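Local atomic coordinates of nitrilotriacetate monooxygenase component B (Bacillus cereus ATCC 14579, PDB entry 3BPK), a protein that probably binds FMN and acts as the flavin reductase component of a two-component monooxygenase. Residues B[81-93]-B[124-138]. Sequence-based numbering, arbitrary orientation.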
loop_
_atom_site.group_PDB
_atom_site.type_symbol
_atom_site.label_atom_id
_atom_site.label_comp_id
_atom_site.label_asym_id
_atom_site.label_seq_id
_atom_site.Cartn_x
_atom_site.Cartn_y
_atom_site.Cartn_z
ATOM N N LYS B 81 8.092 9.407 -20.009
ATOM C CA LYS B 81 6.812 10.012 -20.473
ATOM C C LYS B 81 6.156 10.946 -19.454
ATOM O O LYS B 81 5.337 11.797 -19.833
ATOM C CB LYS B 81 5.761 8.970 -20.852
ATOM C CG LYS B 81 6.101 7.995 -21.981
ATOM C CD LYS B 81 6.173 8.650 -23.302
ATOM C CE LYS B 81 5.999 7.630 -24.416
ATOM N NZ LYS B 81 6.309 8.333 -25.717
ATOM N N GLY B 82 6.479 10.767 -18.173
ATOM C CA GLY B 82 5.783 11.458 -17.089
ATOM C C GLY B 82 4.334 11.008 -16.911
ATOM O O GLY B 82 3.514 11.727 -16.312
ATOM N N GLU B 83 4.017 9.814 -17.412
ATOM C CA GLU B 83 2.612 9.339 -17.528
ATOM C C GLU B 83 2.593 7.833 -17.402
ATOM O O GLU B 83 3.538 7.155 -17.829
ATOM C CB GLU B 83 2.049 9.681 -18.941
ATOM C CG GLU B 83 1.968 11.185 -19.218
ATOM C CD GLU B 83 1.521 11.478 -20.637
ATOM O OE1 GLU B 83 1.548 10.544 -21.456
ATOM O OE2 GLU B 83 1.155 12.645 -20.893
ATOM N N PHE B 84 1.497 7.308 -16.855
ATOM C CA PHE B 84 1.280 5.858 -16.800
ATOM C C PHE B 84 -0.161 5.620 -16.414
ATOM O O PHE B 84 -0.830 6.541 -15.920
ATOM C CB PHE B 84 2.266 5.156 -15.819
ATOM C CG PHE B 84 2.262 5.713 -14.398
ATOM C CD1 PHE B 84 1.534 5.061 -13.378
ATOM C CD2 PHE B 84 3.000 6.868 -14.066
ATOM C CE1 PHE B 84 1.552 5.556 -12.057
ATOM C CE2 PHE B 84 3.023 7.343 -12.743
ATOM C CZ PHE B 84 2.306 6.699 -11.755
ATOM N N VAL B 85 -0.668 4.411 -16.670
ATOM C CA VAL B 85 -2.054 4.123 -16.254
ATOM C C VAL B 85 -2.041 3.048 -15.166
ATOM O O VAL B 85 -1.366 2.006 -15.320
ATOM C CB VAL B 85 -2.917 3.635 -17.461
ATOM C CG1 VAL B 85 -4.392 3.361 -17.038
ATOM C CG2 VAL B 85 -2.931 4.687 -18.607
ATOM N N VAL B 86 -2.836 3.269 -14.115
ATOM C CA VAL B 86 -2.956 2.296 -13.029
ATOM C C VAL B 86 -4.343 1.669 -13.109
ATOM O O VAL B 86 -5.352 2.397 -13.045
ATOM C CB VAL B 86 -2.758 2.958 -11.652
ATOM C CG1 VAL B 86 -3.016 1.902 -10.544
ATOM C CG2 VAL B 86 -1.343 3.530 -11.551
ATOM N N HIS B 87 -4.394 0.345 -13.240
ATOM C CA HIS B 87 -5.661 -0.360 -13.320
ATOM C C HIS B 87 -5.871 -1.138 -12.033
ATOM O O HIS B 87 -4.917 -1.720 -11.476
ATOM C CB HIS B 87 -5.657 -1.384 -14.472
ATOM C CG HIS B 87 -5.312 -0.792 -15.803
ATOM N ND1 HIS B 87 -4.009 -0.497 -16.159
ATOM C CD2 HIS B 87 -6.084 -0.483 -16.886
ATOM C CE1 HIS B 87 -3.996 -0.011 -17.401
ATOM N NE2 HIS B 87 -5.243 0.028 -17.854
ATOM N N ILE B 88 -7.114 -1.174 -11.578
ATOM C CA ILE B 88 -7.475 -2.073 -10.468
ATOM C C ILE B 88 -7.538 -3.508 -11.017
ATOM O O ILE B 88 -8.115 -3.774 -12.088
ATOM C CB ILE B 88 -8.854 -1.695 -9.885
ATOM C CG1 ILE B 88 -8.810 -0.257 -9.337
ATOM C CG2 ILE B 88 -9.302 -2.694 -8.808
ATOM C CD1 ILE B 88 -7.686 0.004 -8.338
ATOM N N SER B 89 -6.903 -4.423 -10.295
ATOM C CA SER B 89 -6.894 -5.850 -10.663
ATOM C C SER B 89 -8.087 -6.550 -10.061
ATOM O O SER B 89 -8.384 -6.411 -8.870
ATOM C CB SER B 89 -5.596 -6.532 -10.168
ATOM O OG SER B 89 -4.456 -5.901 -10.703
ATOM N N ASP B 90 -8.750 -7.349 -10.886
ATOM C CA ASP B 90 -9.953 -8.029 -10.427
ATOM C C ASP B 90 -10.087 -9.441 -11.002
ATOM O O ASP B 90 -9.316 -9.837 -11.906
ATOM C CB ASP B 90 -11.214 -7.159 -10.642
ATOM C CG ASP B 90 -11.620 -7.043 -12.095
ATOM O OD1 ASP B 90 -11.593 -8.068 -12.822
ATOM O OD2 ASP B 90 -11.989 -5.919 -12.500
ATOM N N GLU B 91 -11.034 -10.214 -10.454
ATOM C CA GLU B 91 -11.165 -11.624 -10.845
ATOM C C GLU B 91 -11.435 -11.797 -12.351
ATOM O O GLU B 91 -11.059 -12.844 -12.924
ATOM C CB GLU B 91 -12.273 -12.288 -10.044
ATOM C CG GLU B 91 -11.961 -12.415 -8.551
ATOM C CD GLU B 91 -13.027 -13.179 -7.762
ATOM O OE1 GLU B 91 -13.686 -14.088 -8.352
ATOM O OE2 GLU B 91 -13.227 -12.862 -6.570
ATOM N N SER B 92 -12.011 -10.778 -13.002
ATOM C CA SER B 92 -12.415 -10.943 -14.429
ATOM C C SER B 92 -11.223 -10.989 -15.377
ATOM O O SER B 92 -11.354 -11.439 -16.507
ATOM C CB SER B 92 -13.380 -9.849 -14.880
ATOM O OG SER B 92 -12.754 -8.569 -14.999
ATOM N N TYR B 93 -10.058 -10.502 -14.951
ATOM C CA TYR B 93 -8.897 -10.522 -15.860
ATOM C C TYR B 93 -7.576 -10.850 -15.163
ATOM O O TYR B 93 -6.519 -10.689 -15.757
ATOM C CB TYR B 93 -8.821 -9.257 -16.753
ATOM C CG TYR B 93 -8.338 -7.972 -16.112
ATOM C CD1 TYR B 93 -7.163 -7.350 -16.578
ATOM C CD2 TYR B 93 -9.054 -7.359 -15.081
ATOM C CE1 TYR B 93 -6.701 -6.179 -16.026
ATOM C CE2 TYR B 93 -8.574 -6.150 -14.489
ATOM C CZ TYR B 93 -7.403 -5.584 -14.991
ATOM O OH TYR B 93 -6.889 -4.422 -14.452
ATOM N N ILE B 124 -3.699 11.738 -20.890
ATOM C CA ILE B 124 -2.305 11.352 -21.122
ATOM C C ILE B 124 -2.200 10.568 -22.419
ATOM O O ILE B 124 -3.229 10.218 -23.013
ATOM C CB ILE B 124 -1.750 10.519 -19.917
ATOM C CG1 ILE B 124 -2.534 9.207 -19.715
ATOM C CG2 ILE B 124 -1.773 11.362 -18.634
ATOM C CD1 ILE B 124 -1.902 8.318 -18.628
ATOM N N SER B 125 -0.948 10.304 -22.815
ATOM C CA SER B 125 -0.567 9.654 -24.083
ATOM C C SER B 125 -0.180 8.173 -23.931
ATOM O O SER B 125 0.373 7.550 -24.857
ATOM C CB SER B 125 0.623 10.398 -24.715
ATOM O OG SER B 125 1.842 9.961 -24.146
ATOM N N VAL B 126 -0.421 7.612 -22.750
ATOM C CA VAL B 126 -0.192 6.196 -22.504
ATOM C C VAL B 126 -1.542 5.475 -22.460
ATOM O O VAL B 126 -2.417 5.843 -21.663
ATOM C CB VAL B 126 0.493 6.015 -21.136
ATOM C CG1 VAL B 126 0.535 4.541 -20.749
ATOM C CG2 VAL B 126 1.879 6.640 -21.142
ATOM N N PRO B 127 -1.729 4.469 -23.328
ATOM C CA PRO B 127 -2.979 3.703 -23.292
ATOM C C PRO B 127 -3.095 2.836 -22.036
ATOM O O PRO B 127 -2.067 2.473 -21.430
ATOM C CB PRO B 127 -2.851 2.746 -24.473
ATOM C CG PRO B 127 -1.773 3.276 -25.321
ATOM C CD PRO B 127 -0.836 4.035 -24.428
ATOM N N GLY B 128 -4.329 2.495 -21.684
ATOM C CA GLY B 128 -4.597 1.443 -20.709
ATOM C C GLY B 128 -5.093 0.200 -21.421
ATOM O O GLY B 128 -4.890 0.029 -22.647
ATOM N N VAL B 129 -5.737 -0.674 -20.652
ATOM C CA VAL B 129 -6.387 -1.854 -21.211
ATOM C C VAL B 129 -7.897 -1.815 -20.973
ATOM O O VAL B 129 -8.362 -1.431 -19.899
ATOM C CB VAL B 129 -5.768 -3.178 -20.704
ATOM C CG1 VAL B 129 -4.279 -3.256 -21.097
ATOM C CG2 VAL B 129 -5.951 -3.390 -19.181
ATOM N N LYS B 130 -8.651 -2.257 -21.982
ATOM C CA LYS B 130 -10.095 -2.252 -21.927
ATOM C C LYS B 130 -10.674 -3.219 -20.889
ATOM O O LYS B 130 -11.744 -2.959 -20.337
ATOM C CB LYS B 130 -10.628 -2.609 -23.339
ATOM C CG LYS B 130 -12.114 -2.532 -23.468
ATOM C CD LYS B 130 -12.495 -2.916 -24.916
ATOM C CE LYS B 130 -13.993 -3.177 -25.060
ATOM N NZ LYS B 130 -14.632 -1.852 -24.996
ATOM N N GLU B 131 -9.949 -4.322 -20.614
ATOM C CA GLU B 131 -10.430 -5.355 -19.715
ATOM C C GLU B 131 -10.636 -4.884 -18.261
ATOM O O GLU B 131 -11.458 -5.476 -17.534
ATOM C CB GLU B 131 -9.501 -6.569 -19.732
ATOM C CG GLU B 131 -9.551 -7.407 -21.045
ATOM C CD GLU B 131 -8.825 -6.808 -22.246
ATOM O OE1 GLU B 131 -8.114 -5.796 -22.111
ATOM O OE2 GLU B 131 -8.983 -7.392 -23.357
ATOM N N ALA B 132 -9.921 -3.832 -17.825
ATOM C CA ALA B 132 -10.131 -3.325 -16.461
ATOM C C ALA B 132 -11.498 -2.683 -16.285
ATOM O O ALA B 132 -12.000 -2.013 -17.211
ATOM C CB ALA B 132 -9.050 -2.300 -16.117
ATOM N N ASN B 133 -12.086 -2.862 -15.094
ATOM C CA ASN B 133 -13.335 -2.211 -14.732
ATOM C C ASN B 133 -13.100 -0.824 -14.090
ATOM O O ASN B 133 -13.991 0.016 -14.049
ATOM C CB ASN B 133 -14.151 -3.146 -13.825
ATOM C CG ASN B 133 -14.643 -4.393 -14.576
ATOM O OD1 ASN B 133 -15.669 -4.331 -15.254
ATOM N ND2 ASN B 133 -13.914 -5.516 -14.469
ATOM N N ILE B 134 -11.897 -0.604 -13.543
ATOM C CA ILE B 134 -11.550 0.718 -13.027
ATOM C C ILE B 134 -10.114 0.961 -13.435
ATOM O O ILE B 134 -9.228 0.097 -13.245
ATOM C CB ILE B 134 -11.650 0.820 -11.470
ATOM C CG1 ILE B 134 -13.072 0.501 -10.967
ATOM C CG2 ILE B 134 -11.175 2.256 -10.983
ATOM C CD1 ILE B 134 -13.191 0.442 -9.434
ATOM N N ARG B 135 -9.884 2.105 -14.056
ATOM C CA ARG B 135 -8.513 2.525 -14.320
ATOM C C ARG B 135 -8.331 4.011 -14.150
ATOM O O ARG B 135 -9.291 4.804 -14.231
ATOM C CB ARG B 135 -8.052 2.040 -15.673
ATOM C CG ARG B 135 -8.613 2.806 -16.858
ATOM C CD ARG B 135 -8.091 2.216 -18.189
ATOM N NE ARG B 135 -8.384 3.161 -19.257
ATOM C CZ ARG B 135 -9.587 3.334 -19.821
ATOM N NH1 ARG B 135 -10.627 2.569 -19.506
ATOM N NH2 ARG B 135 -9.726 4.288 -20.721
HETATM N N MSE B 136 -7.085 4.391 -13.898
HETATM C CA MSE B 136 -6.759 5.765 -13.548
HETATM C C MSE B 136 -5.601 6.234 -14.387
HETATM O O MSE B 136 -4.521 5.642 -14.346
HETATM C CB MSE B 136 -6.330 5.807 -12.073
HETATM C CG MSE B 136 -7.530 5.531 -11.114
HETATM SE SE MSE B 136 -6.945 5.160 -9.297
HETATM C CE MSE B 136 -6.460 3.314 -9.638
ATOM N N GLU B 137 -5.825 7.302 -15.145
ATOM C CA GLU B 137 -4.732 7.911 -15.906
ATOM C C GLU B 137 -3.941 8.710 -14.908
ATOM O O GLU B 137 -4.525 9.524 -14.147
ATOM C CB GLU B 137 -5.263 8.855 -16.982
ATOM C CG GLU B 137 -6.133 8.162 -18.022
ATOM C CD GLU B 137 -6.677 9.121 -19.081
ATOM O OE1 GLU B 137 -6.026 10.159 -19.345
ATOM O OE2 GLU B 137 -7.731 8.781 -19.664
ATOM N N CYS B 138 -2.624 8.460 -14.893
ATOM C CA CYS B 138 -1.755 9.188 -13.956
ATOM C C CYS B 138 -0.655 9.995 -14.626
ATOM O O CYS B 138 -0.094 9.579 -15.667
ATOM C CB CYS B 138 -1.082 8.218 -13.005
ATOM S SG CYS B 138 -2.260 7.370 -11.910
HETATM O O HOH W 1 -10.765 -3.427 -12.684
HETATM O O HOH W 2 -12.389 -8.098 -17.572
#
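E83 OE1 takes two bonds from S125: in the modelled conformer the hydroxyl OG at 2.8 Å, on the syn side of the carboxylate, and the backbone N at 2.9 Å, from above its plane. The extended E83 chain slides past I124, whose CB comes within 3.5 Å of E83 CD. Beyond this clasp, strands 83-88 and 134-138 run antiparallel with axes 4.6 Å apart, F84 and V86 forming hydrogen-bonded pairs with C138 and M136. On the sheet face that carries F84, V86, M136 and C138, C138 CB lies over the F84 ring, a CH-pi contact only 13° off the normal, while SG sits obliquely beside it and touches V86. The methyl of selenomethionine M136, bent at chi3 (-80°), rests against V86 CG1 and I88 CD1. The H87 ring projects from the other face. V129 N donates to its NE2 at 2.9 Å, from 33° outside the ring plane, and F32 O partners ND1; the ring is thus held at both nitrogens, with V129 CG2 over a face and G128 CA at an edge, 3.3 Å from NE2. Farther along, N133 ND2 in its modelled conformer donates to D90 OD2 (2.8 Å), whereas D90 OD1 accepts from S92 N, an Asx turn just before helix 94-100. Y93 OH, bonded to I88 O, tucks against A132 CB. Within the antiparallel sheet of this flavin reductase-like domain, strand 83-88 lies between strands 28-36 and 134-146; L182 of helix 179-182 packs on I88 and I134, which also meet the second subunit.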